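Local atomic coordinates of Nadp(h)-dependent ketose reductase (Bemisia argentifolii, PDB entry 1E3J), a protein that probably interconverts ketoses and sugar alcohols, reducing fructose with NADPH, as a zinc-containing member of the alcohol dehydrogenase family. Residues V94-R97 with R98-F101. Numbering follows the deposited sequence.
With ZN (zinc ion), chain B.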
ATOM      1  N   VAL A  94      23.859   3.333  10.915  1.00 37.40           N
ATOM      2  CA  VAL A  94      23.196   4.205  11.882  1.00 36.17           C
ATOM      3  C   VAL A  94      22.921   5.503  11.154  1.00 35.08           C
ATOM      4  O   VAL A  94      23.837   6.191  10.734  1.00 35.24           O
ATOM      5  CB  VAL A  94      24.072   4.445  13.112  1.00 38.74           C
ATOM      6  CG1 VAL A  94      23.347   5.345  14.097  1.00 36.36           C
ATOM      7  CG2 VAL A  94      24.398   3.090  13.773  1.00 35.63           C
ATOM      8  N   PRO A  95      21.634   5.831  10.961  1.00 33.12           N
ATOM      9  CA  PRO A  95      21.142   7.022  10.275  1.00 34.40           C
ATOM     10  C   PRO A  95      21.185   8.314  11.115  1.00 35.41           C
ATOM     11  O   PRO A  95      21.464   8.251  12.303  1.00 35.03           O
ATOM     12  CB  PRO A  95      19.724   6.618   9.907  1.00 32.34           C
ATOM     13  CG  PRO A  95      19.283   5.920  11.140  1.00 32.24           C
ATOM     14  CD  PRO A  95      20.513   5.027  11.470  1.00 33.06           C
ATOM     15  N   CYS A  96      20.884   9.463  10.504  1.00 34.26           N
ATOM     16  CA  CYS A  96      20.923  10.742  11.235  1.00 37.85           C
ATOM     17  C   CYS A  96      19.698  10.923  12.142  1.00 39.55           C
ATOM     18  O   CYS A  96      19.728  11.700  13.123  1.00 42.37           O
ATOM     19  CB  CYS A  96      21.033  11.930  10.245  1.00 36.25           C
ATOM     20  SG  CYS A  96      19.408  12.473   9.544  1.00 40.73           S
ATOM     21  N   ARG A  97      18.624  10.204  11.824  1.00 39.24           N
ATOM     22  CA  ARG A  97      17.394  10.247  12.609  1.00 38.56           C
ATOM     23  C   ARG A  97      16.642  11.595  12.512  1.00 38.58           C
ATOM     24  O   ARG A  97      15.735  11.830  13.280  1.00 38.64           O
ATOM     25  CB  ARG A  97      17.716  10.012  14.090  1.00 40.27           C
ATOM     26  CG  ARG A  97      18.495   8.773  14.431  1.00 41.85           C
ATOM     27  CD  ARG A  97      18.683   8.740  15.931  1.00 44.19           C
ATOM     28  NE  ARG A  97      18.940   7.395  16.418  1.00 45.95           N
ATOM     29  CZ  ARG A  97      20.145   6.882  16.551  1.00 47.63           C
ATOM     30  NH1 ARG A  97      21.199   7.635  16.227  1.00 51.38           N
ATOM     31  NH2 ARG A  97      20.291   5.632  16.997  1.00 46.47           N
ATOM     32  N   ARG A  98      17.014  12.471  11.591  1.00 38.32           N
ATOM     33  CA  ARG A  98      16.376  13.788  11.505  1.00 40.10           C
ATOM     34  C   ARG A  98      16.085  14.245  10.085  1.00 39.70           C
ATOM     35  O   ARG A  98      15.572  15.340   9.884  1.00 41.38           O
ATOM     36  CB  ARG A  98      17.278  14.850  12.161  1.00 43.28           C
ATOM     37  CG  ARG A  98      17.607  14.572  13.643  1.00 48.35           C
ATOM     38  CD  ARG A  98      18.718  15.496  14.210  1.00 51.02           C
ATOM     39  NE  ARG A  98      18.609  15.588  15.670  1.00 55.23           N
ATOM     40  CZ  ARG A  98      18.825  14.579  16.518  1.00 56.68           C
ATOM     41  NH1 ARG A  98      19.181  13.374  16.075  1.00 57.16           N
ATOM     42  NH2 ARG A  98      18.659  14.769  17.821  1.00 56.98           N
ATOM     43  N   CYS A  99      16.456  13.469   9.076  1.00 34.76           N
ATOM     44  CA  CYS A  99      16.119  13.952   7.760  1.00 35.74           C
ATOM     45  C   CYS A  99      14.711  13.390   7.377  1.00 34.66           C
ATOM     46  O   CYS A  99      14.078  12.662   8.172  1.00 33.32           O
ATOM     47  CB  CYS A  99      17.192  13.530   6.758  1.00 35.23           C
ATOM     48  SG  CYS A  99      17.204  11.788   6.523  1.00 38.36           S
ATOM     49  N   GLN A 100      14.210  13.743   6.203  1.00 34.73           N
ATOM     50  CA  GLN A 100      12.899  13.233   5.775  1.00 37.48           C
ATOM     51  C   GLN A 100      12.945  11.720   5.555  1.00 38.12           C
ATOM     52  O   GLN A 100      11.939  11.046   5.777  1.00 39.61           O
ATOM     53  CB  GLN A 100      12.416  13.899   4.472  1.00 37.33           C
ATOM     54  N   PHE A 101      14.096  11.167   5.145  1.00 36.33           N
ATOM     55  CA  PHE A 101      14.160   9.708   4.934  1.00 35.22           C
ATOM     56  C   PHE A 101      14.036   8.975   6.248  1.00 33.79           C
ATOM     57  O   PHE A 101      13.341   7.957   6.316  1.00 32.62           O
ATOM     58  CB  PHE A 101      15.454   9.291   4.208  1.00 35.18           C
ATOM     59  CG  PHE A 101      15.534   9.795   2.792  1.00 35.77           C
ATOM     60  CD1 PHE A 101      14.798   9.185   1.785  1.00 37.69           C
ATOM     61  CD2 PHE A 101      16.342  10.865   2.467  1.00 37.65           C
ATOM     62  CE1 PHE A 101      14.868   9.643   0.463  1.00 37.88           C
ATOM     63  CE2 PHE A 101      16.421  11.334   1.158  1.00 38.33           C
ATOM     64  CZ  PHE A 101      15.682  10.714   0.154  1.00 40.79           C
TER
HETATM   65 ZN    ZN B 901      18.495  10.782   8.104  1.00 39.95          ZN
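Cys-96 and Cys-99 bind the same zinc ion, with Cys-96 SG 2.4 Å and Cys-99 SG 2.3 Å from the metal; the two residues between them form the turn that brings the sulfurs together. With chi1 at 83°, the sulfur of Cys-96 is flanked by both its own N and its own C, which turns it toward the zinc and the amide of Arg-98. From that amide it accepts a hydrogen bond: Arg-98 N to Cys-96 SG is 3.1 Å and the N-H...S angle 160°. This N-H...S bond would be expected to offset part of the thiolate charge. The carbonyl of Cys-96 has a looser partner, since NH1 of Arg-98 reaches its O at 3.4 Å in a weak bond, with the oxygen at the edge of the guanidinium and in its plane. Arg-97 adopts a left-handed backbone conformation (phi 69°), consistent with the turn between the two cysteines, and its extended chain runs away from the zinc to a salt bridge with Asp-134. Cys-99 is the N-cap of helix 100-103: its side chain caps a backbone N just past Phe-101. Cys-102 and Cys-110 complete the four-cysteine site, the structural zinc lobe familiar from this dehydrogenase family. Arg-97 packs on Arg-98 of the second subunit, and Arg-98 on Arg-97 of that subunit. The loop thus leaves strand 93-94, rounds the zinc and enters helix 100-103, while Val-94 and Arg-97 lean on strand 128-132.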